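Local coordinates for protein aminopeptidase P; XAA-pro aminopeptidase (Streptococcus thermophilus, PDB 3IL0) that probably acts, as the whole enzyme, as a metal-dependent aminopeptidase that removes an N-terminal residue that precedes a proline, this chain being its creatinase/prolidase-type N-terminal domain, at residues L52-S57 and D71-K76; L91-F96 and G114-P119. All coordinates share one frame; numbering follows the deposited sequence.

Contact 1. Residues L52-S57 and D71-K76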
ATOM      1  N   LEU A  52       4.304  -4.597  -1.027  1.00 32.63           N
ATOM      2  CA  LEU A  52       3.358  -5.670  -1.174  1.00 32.49           C
ATOM      3  C   LEU A  52       2.287  -5.315  -2.173  1.00 34.01           C
ATOM      4  O   LEU A  52       1.753  -4.193  -2.198  1.00 33.27           O
ATOM      5  CB  LEU A  52       2.710  -5.977   0.165  1.00 31.75           C
ATOM      6  CG  LEU A  52       3.598  -6.350   1.349  1.00 30.54           C
ATOM      7  CD1 LEU A  52       2.717  -6.749   2.523  1.00 25.70           C
ATOM      8  CD2 LEU A  52       4.644  -7.495   0.943  1.00 28.17           C
ATOM      9  N   PHE A  53       1.943  -6.290  -2.993  1.00 35.78           N
ATOM     10  CA  PHE A  53       0.822  -6.136  -3.915  1.00 37.18           C
ATOM     11  C   PHE A  53      -0.134  -7.252  -3.583  1.00 37.99           C
ATOM     12  O   PHE A  53       0.255  -8.423  -3.619  1.00 38.17           O
ATOM     13  CB  PHE A  53       1.312  -6.251  -5.382  1.00 37.46           C
ATOM     14  CG  PHE A  53       0.214  -6.125  -6.400  1.00 39.31           C
ATOM     15  CD1 PHE A  53       0.000  -4.922  -7.063  1.00 41.49           C
ATOM     16  CD2 PHE A  53      -0.619  -7.211  -6.690  1.00 42.02           C
ATOM     17  CE1 PHE A  53      -1.010  -4.800  -8.002  1.00 42.07           C
ATOM     18  CE2 PHE A  53      -1.648  -7.092  -7.597  1.00 42.26           C
ATOM     19  CZ  PHE A  53      -1.834  -5.887  -8.275  1.00 42.28           C
ATOM     20  N   LEU A  54      -1.380  -6.925  -3.275  1.00 39.33           N
ATOM     21  CA  LEU A  54      -2.279  -7.951  -2.795  1.00 40.61           C
ATOM     22  C   LEU A  54      -3.478  -8.075  -3.714  1.00 42.43           C
ATOM     23  O   LEU A  54      -4.197  -7.100  -3.950  1.00 42.22           O
ATOM     24  CB  LEU A  54      -2.700  -7.682  -1.320  1.00 40.50           C
ATOM     25  CG  LEU A  54      -1.572  -7.530  -0.272  1.00 39.10           C
ATOM     26  CD1 LEU A  54      -1.373  -6.094   0.123  1.00 36.67           C
ATOM     27  CD2 LEU A  54      -1.858  -8.337   0.951  1.00 37.70           C
ATOM     28  N   THR A  55      -3.705  -9.293  -4.203  1.00 44.97           N
ATOM     29  CA  THR A  55      -4.884  -9.579  -5.016  1.00 46.99           C
ATOM     30  C   THR A  55      -5.437 -11.029  -4.852  1.00 49.23           C
ATOM     31  O   THR A  55      -4.823 -11.890  -4.214  1.00 48.90           O
ATOM     32  CB  THR A  55      -4.578  -9.241  -6.480  1.00 46.69           C
ATOM     33  OG1 THR A  55      -5.787  -9.261  -7.233  1.00 46.37           O
ATOM     34  CG2 THR A  55      -3.564 -10.205  -7.057  1.00 45.33           C
ATOM     35  N   ASP A  56      -6.627 -11.252  -5.404  1.00 52.62           N
ATOM     36  CA  ASP A  56      -7.286 -12.585  -5.445  1.00 55.28           C
ATOM     37  C   ASP A  56      -6.649 -13.591  -6.433  1.00 56.89           C
ATOM     38  O   ASP A  56      -5.685 -13.267  -7.167  1.00 56.99           O
ATOM     39  CB  ASP A  56      -8.768 -12.434  -5.800  1.00 55.42           C
ATOM     40  CG  ASP A  56      -8.970 -11.855  -7.193  1.00 57.85           C
ATOM     41  OD1 ASP A  56      -8.195 -12.215  -8.123  1.00 57.48           O
ATOM     42  OD2 ASP A  56      -9.905 -11.023  -7.355  1.00 61.27           O
ATOM     43  N   SER A  57      -7.217 -14.804  -6.448  1.00 58.80           N
ATOM     44  CA  SER A  57      -6.661 -15.948  -7.210  1.00 60.09           C
ATOM     45  C   SER A  57      -6.797 -15.723  -8.711  1.00 60.93           C
ATOM     46  O   SER A  57      -6.037 -16.270  -9.525  1.00 61.36           O
ATOM     47  CB  SER A  57      -7.354 -17.260  -6.811  1.00 59.81           C
ATOM     48  OG  SER A  57      -8.753 -17.119  -6.922  1.00 59.89           O
ATOM     49  N   ASP A  71       6.338  -7.692  -4.041  1.00 53.63           N
ATOM     50  CA  ASP A  71       6.175  -8.985  -3.549  1.00 52.67           C
ATOM     51  C   ASP A  71       4.686  -9.246  -3.637  1.00 51.06           C
ATOM     52  O   ASP A  71       3.927  -8.608  -2.934  1.00 51.97           O
ATOM     53  CB  ASP A  71       6.705  -8.955  -2.142  1.00 53.05           C
ATOM     54  CG  ASP A  71       6.658 -10.245  -1.535  1.00 54.57           C
ATOM     55  OD1 ASP A  71       5.580 -10.853  -1.661  1.00 57.38           O
ATOM     56  OD2 ASP A  71       7.691 -10.659  -0.976  1.00 60.60           O
ATOM     57  N   ILE A  72       4.277 -10.126  -4.546  1.00 49.89           N
ATOM     58  CA  ILE A  72       2.844 -10.391  -4.844  1.00 49.61           C
ATOM     59  C   ILE A  72       2.275 -11.369  -3.808  1.00 49.40           C
ATOM     60  O   ILE A  72       2.890 -12.400  -3.537  1.00 49.98           O
ATOM     61  CB  ILE A  72       2.603 -11.015  -6.266  1.00 49.29           C
ATOM     62  CG1 ILE A  72       3.558 -10.450  -7.335  1.00 49.48           C
ATOM     63  CG2 ILE A  72       1.143 -10.875  -6.698  1.00 48.58           C
ATOM     64  CD1 ILE A  72       3.517  -8.970  -7.583  1.00 48.93           C
ATOM     65  N   ILE A  73       1.117 -11.045  -3.225  1.00 49.29           N
ATOM     66  CA  ILE A  73       0.498 -11.860  -2.186  1.00 48.58           C
ATOM     67  C   ILE A  73      -0.890 -12.241  -2.654  1.00 48.88           C
ATOM     68  O   ILE A  73      -1.756 -11.391  -2.906  1.00 48.55           O
ATOM     69  CB  ILE A  73       0.390 -11.137  -0.800  1.00 48.09           C
ATOM     70  CG1 ILE A  73       1.705 -10.462  -0.389  1.00 47.46           C
ATOM     71  CG2 ILE A  73      -0.036 -12.108   0.270  1.00 46.99           C
ATOM     72  CD1 ILE A  73       2.887 -11.384  -0.195  1.00 47.65           C
ATOM     73  N   GLU A  74      -1.113 -13.538  -2.768  1.00 49.65           N
ATOM     74  CA  GLU A  74      -2.453 -14.028  -3.091  1.00 50.31           C
ATOM     75  C   GLU A  74      -3.269 -13.860  -1.836  1.00 49.54           C
ATOM     76  O   GLU A  74      -2.869 -14.315  -0.771  1.00 49.48           O
ATOM     77  CB  GLU A  74      -2.422 -15.492  -3.559  1.00 50.90           C
ATOM     78  CG  GLU A  74      -3.699 -15.912  -4.344  1.00 54.20           C
ATOM     79  CD  GLU A  74      -3.544 -17.225  -5.153  1.00 57.14           C
ATOM     80  OE1 GLU A  74      -2.403 -17.755  -5.267  1.00 59.15           O
ATOM     81  OE2 GLU A  74      -4.575 -17.714  -5.681  1.00 58.36           O
ATOM     82  N   SER A  75      -4.383 -13.155  -1.938  1.00 49.17           N
ATOM     83  CA  SER A  75      -5.153 -12.839  -0.745  1.00 49.03           C
ATOM     84  C   SER A  75      -6.582 -12.460  -1.087  1.00 48.06           C
ATOM     85  O   SER A  75      -6.829 -11.745  -2.039  1.00 47.88           O
ATOM     86  CB  SER A  75      -4.475 -11.684   0.021  1.00 49.50           C
ATOM     87  OG  SER A  75      -5.363 -11.102   0.970  1.00 50.90           O
ATOM     88  N   LYS A  76      -7.513 -12.949  -0.284  1.00 47.49           N
ATOM     89  CA  LYS A  76      -8.907 -12.579  -0.389  1.00 47.19           C
ATOM     90  C   LYS A  76      -9.329 -11.645   0.760  1.00 46.34           C
ATOM     91  O   LYS A  76     -10.443 -11.103   0.731  1.00 47.00           O
ATOM     92  CB  LYS A  76      -9.755 -13.846  -0.386  1.00 47.86           C
ATOM     93  CG  LYS A  76     -11.033 -13.779  -1.224  1.00 49.78           C
ATOM     94  CD  LYS A  76     -11.851 -15.105  -1.132  1.00 52.69           C
ATOM     95  CE  LYS A  76     -12.019 -15.631   0.334  1.00 53.81           C
ATOM     96  NZ  LYS A  76     -12.966 -16.780   0.462  1.00 55.89           N
TER

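Contact 2. Residues L91-F96 and G114-P119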
ATOM      1  N   LEU A  91       5.870  -2.663  13.047  1.00 32.62           N
ATOM      2  CA  LEU A  91       5.743  -1.291  12.533  1.00 32.51           C
ATOM      3  C   LEU A  91       4.779  -0.560  13.466  1.00 32.16           C
ATOM      4  O   LEU A  91       3.983  -1.185  14.111  1.00 33.05           O
ATOM      5  CB  LEU A  91       5.273  -1.295  11.080  1.00 32.60           C
ATOM      6  CG  LEU A  91       6.163  -2.066  10.100  1.00 32.91           C
ATOM      7  CD1 LEU A  91       5.695  -1.895   8.663  1.00 34.23           C
ATOM      8  CD2 LEU A  91       7.615  -1.614  10.200  1.00 33.40           C
ATOM      9  N   GLU A  92       4.855   0.761  13.561  1.00 32.69           N
ATOM     10  CA  GLU A  92       3.952   1.476  14.438  1.00 33.60           C
ATOM     11  C   GLU A  92       2.918   2.411  13.763  1.00 32.47           C
ATOM     12  O   GLU A  92       1.761   2.457  14.153  1.00 34.17           O
ATOM     13  CB  GLU A  92       4.792   2.282  15.403  1.00 34.28           C
ATOM     14  CG  GLU A  92       3.979   3.196  16.277  1.00 39.43           C
ATOM     15  CD  GLU A  92       2.827   2.474  16.964  1.00 45.47           C
ATOM     16  OE1 GLU A  92       2.987   1.257  17.255  1.00 53.16           O
ATOM     17  OE2 GLU A  92       1.772   3.115  17.225  1.00 49.60           O
ATOM     18  N   THR A  93       3.362   3.189  12.793  1.00 31.52           N
ATOM     19  CA  THR A  93       2.565   4.192  12.192  1.00 29.75           C
ATOM     20  C   THR A  93       2.304   3.835  10.723  1.00 28.17           C
ATOM     21  O   THR A  93       3.207   3.812   9.841  1.00 27.51           O
ATOM     22  CB  THR A  93       3.232   5.568  12.391  1.00 30.39           C
ATOM     23  OG1 THR A  93       4.364   5.668  11.543  1.00 35.32           O
ATOM     24  CG2 THR A  93       3.722   5.729  13.813  1.00 28.51           C
ATOM     25  N   ILE A  94       1.022   3.581  10.473  1.00 27.34           N
ATOM     26  CA  ILE A  94       0.492   3.205   9.166  1.00 25.65           C
ATOM     27  C   ILE A  94      -0.236   4.449   8.596  1.00 24.00           C
ATOM     28  O   ILE A  94      -1.162   4.999   9.194  1.00 23.48           O
ATOM     29  CB  ILE A  94      -0.409   1.955   9.320  1.00 25.85           C
ATOM     30  CG1 ILE A  94       0.365   0.856  10.065  1.00 28.65           C
ATOM     31  CG2 ILE A  94      -0.863   1.406   7.989  1.00 24.36           C
ATOM     32  CD1 ILE A  94      -0.510  -0.387  10.400  1.00 31.47           C
ATOM     33  N   GLY A  95       0.273   4.960   7.492  1.00 22.00           N
ATOM     34  CA  GLY A  95      -0.387   6.029   6.804  1.00 20.78           C
ATOM     35  C   GLY A  95      -1.532   5.513   5.967  1.00 19.04           C
ATOM     36  O   GLY A  95      -1.502   4.395   5.470  1.00 18.62           O
ATOM     37  N   PHE A  96      -2.560   6.321   5.796  1.00 17.46           N
ATOM     38  CA  PHE A  96      -3.641   5.977   4.813  1.00 16.12           C
ATOM     39  C   PHE A  96      -4.119   7.270   4.169  1.00 16.05           C
ATOM     40  O   PHE A  96      -3.918   8.319   4.714  1.00 15.73           O
ATOM     41  CB  PHE A  96      -4.804   5.259   5.481  1.00 14.46           C
ATOM     42  CG  PHE A  96      -5.544   6.133   6.504  1.00 13.96           C
ATOM     43  CD1 PHE A  96      -6.661   6.804   6.131  1.00 11.43           C
ATOM     44  CD2 PHE A  96      -5.075   6.254   7.832  1.00 12.07           C
ATOM     45  CE1 PHE A  96      -7.330   7.659   7.033  1.00 14.68           C
ATOM     46  CE2 PHE A  96      -5.684   7.068   8.718  1.00 11.60           C
ATOM     47  CZ  PHE A  96      -6.859   7.779   8.332  1.00 14.11           C
ATOM     48  N   GLY A 114      -4.490  -0.838  18.116  1.00 36.33           N
ATOM     49  CA  GLY A 114      -3.183  -0.889  18.762  1.00 35.79           C
ATOM     50  C   GLY A 114      -2.038  -0.270  17.999  1.00 36.69           C
ATOM     51  O   GLY A 114      -0.934  -0.148  18.551  1.00 37.64           O
ATOM     52  N   TYR A 115      -2.261   0.077  16.725  1.00 35.99           N
ATOM     53  CA  TYR A 115      -1.292   0.807  15.926  1.00 35.35           C
ATOM     54  C   TYR A 115      -1.758   2.244  15.695  1.00 34.60           C
ATOM     55  O   TYR A 115      -2.878   2.563  15.912  1.00 34.47           O
ATOM     56  CB  TYR A 115      -1.089   0.105  14.570  1.00 35.70           C
ATOM     57  CG  TYR A 115      -0.740  -1.330  14.722  1.00 35.11           C
ATOM     58  CD1 TYR A 115       0.568  -1.704  14.897  1.00 36.38           C
ATOM     59  CD2 TYR A 115      -1.731  -2.325  14.768  1.00 35.05           C
ATOM     60  CE1 TYR A 115       0.909  -3.023  15.080  1.00 37.15           C
ATOM     61  CE2 TYR A 115      -1.389  -3.652  14.982  1.00 33.41           C
ATOM     62  CZ  TYR A 115      -0.058  -3.984  15.124  1.00 35.80           C
ATOM     63  OH  TYR A 115       0.370  -5.291  15.302  1.00 43.61           O
ATOM     64  N   THR A 116      -0.882   3.108  15.220  1.00 34.05           N
ATOM     65  CA  THR A 116      -1.230   4.495  14.994  1.00 32.97           C
ATOM     66  C   THR A 116      -1.568   4.588  13.506  1.00 30.52           C
ATOM     67  O   THR A 116      -0.726   4.271  12.659  1.00 30.93           O
ATOM     68  CB  THR A 116       0.004   5.392  15.347  1.00 34.22           C
ATOM     69  OG1 THR A 116       0.362   5.183  16.724  1.00 38.20           O
ATOM     70  CG2 THR A 116      -0.259   6.870  15.122  1.00 33.79           C
ATOM     71  N   LEU A 117      -2.802   4.958  13.197  1.00 27.75           N
ATOM     72  CA  LEU A 117      -3.233   5.289  11.841  1.00 25.42           C
ATOM     73  C   LEU A 117      -3.023   6.779  11.608  1.00 24.89           C
ATOM     74  O   LEU A 117      -3.442   7.632  12.406  1.00 24.50           O
ATOM     75  CB  LEU A 117      -4.704   4.906  11.626  1.00 24.53           C
ATOM     76  CG  LEU A 117      -5.002   3.394  11.675  1.00 22.59           C
ATOM     77  CD1 LEU A 117      -6.513   3.134  11.611  1.00 16.65           C
ATOM     78  CD2 LEU A 117      -4.346   2.702  10.567  1.00 17.64           C
ATOM     79  N   SER A 118      -2.379   7.105  10.506  1.00 23.36           N
ATOM     80  CA  SER A 118      -1.965   8.480  10.243  1.00 22.77           C
ATOM     81  C   SER A 118      -2.558   8.970   8.901  1.00 20.37           C
ATOM     82  O   SER A 118      -2.153   8.529   7.845  1.00 17.90           O
ATOM     83  CB  SER A 118      -0.441   8.519  10.180  1.00 23.32           C
ATOM     84  OG  SER A 118      -0.013   9.634   9.415  1.00 27.25           O
ATOM     85  N   PRO A 119      -3.546   9.853   8.958  1.00 19.53           N
ATOM     86  CA  PRO A 119      -4.150  10.270   7.706  1.00 20.33           C
ATOM     87  C   PRO A 119      -3.198  11.124   6.882  1.00 21.28           C
ATOM     88  O   PRO A 119      -2.522  11.986   7.423  1.00 22.44           O
ATOM     89  CB  PRO A 119      -5.355  11.075   8.157  1.00 20.02           C
ATOM     90  CG  PRO A 119      -4.995  11.507   9.528  1.00 20.12           C
ATOM     91  CD  PRO A 119      -4.258  10.370  10.113  1.00 18.43           C
TER

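Contact 1. Residues L52-S57 and D71-K76
The beta-alpha-beta unit made by strand 51-55, helix 60-66 and strand 71-74 is closed where Leu52 to Thr55 pair in parallel with Asp71 to Glu74, at one margin of the domain's mixed sheet. The short strand axes approach to 4.7 Å and are turned by 26°, the twist expected of neighbouring strands. Phe53 and Thr55 each supply both N-H and C=O to the ladder. Phe53 N donates to Asp71 O (3.1 Å), reaching it from above the carbonyl plane, whereas Ile73 N meets Phe53 O almost head-on at 2.8 Å. Thr55 N binds Ile73 O and Ser75 N binds Thr55 O, which carries the pairing one residue past the end of strand 71-74.

Apolar side chains make most of the packing on both faces. On one, Leu54 and Ile73 run alongside each other, Leu54 CD2 lying 4.0 Å from Ile73 CB, and Leu52 CD2 rests against Asp71 CB; helix 78-88 covers this face through Phe85 and Ile82, which touch Leu52 and Leu54 respectively. On the other, Phe53 has CG anti to its own nitrogen (chi1 179°), which carries the ring along the strand, where its in-plane edge meets Thr55 CG2 and CD2 lies 4.1 Å from Ile72 CG2. Phe37 packs edge-to-face with this ring, and Ala63 of helix 60-66 also touches it.

The polar ends of Thr55 and Asp56 turn to partners elsewhere: Thr55 OG1 bonds to Asn41 O, and Asp56 forms a salt bridge with Arg58. Across the pair, then, backbone hydrogen bonds set the register, while cohesion between the side chains comes mainly from aliphatic and aromatic packing.

Contact 2. Residues L91-F96 and G114-P119
Between Glu92-Phe96 and Tyr115-Pro119 the backbone bonds run as a regular parallel ladder. Thr116 N donates to Glu92 O (2.9 Å) and Ile94 N to Thr116 O, both nearly straight on to the carbonyl; Ser118 N binds Ile94 O, and Phe96 N reaches Ser118 O from above the carbonyl plane.

One side-chain hydrogen bond is added at the start of the ladder. Thr116 OG1 gives its proton to the anti lone pair of Glu92 OE2 at 2.6 Å; a bend at chi2 (51°) folds the glutamate back toward the threonine.

Among the apolar contacts, Phe96 dominates. With chi1 at 65°, its ring swings over the neighbouring strand and one face receives the CA of Pro119, a CH-pi contact 3.9 Å from the ring centroid. Phe96 CZ also meets Pro119 CB at 3.6 Å, and CE2 touches Leu117 CB at 3.8 Å. Nearer the start of the ladder, Ile94 CD1 lies against Tyr115 CB.

Helix 102-111, the crossover between the two strands, covers Phe96 and Leu117 through Leu108, while Val86 of helix 78-88 touches Ile94 and Tyr115. Strand 22-25 flanks 93-97 on the side away from 116-120.

Contacts 1 and 2 illustrate how a strand-helix-strand crossover can set two parallel strands side by side, applied twice within a single mixed sheet. They lie at its two margins, on opposite sides of the chain's centre: their centres are 21 Å apart and their nearest atoms about 8 Å, without touching. Strands 42-47 and 22-25 separate 51-55 from 93-97. Along the chain the units follow in series, joined through helix 78-88, which packs against Leu52 and Leu54 in contact 1 and Ile94 and Tyr115 in contact 2. The peptidase M24 region, expected to hold the metal site, is not part of this chain.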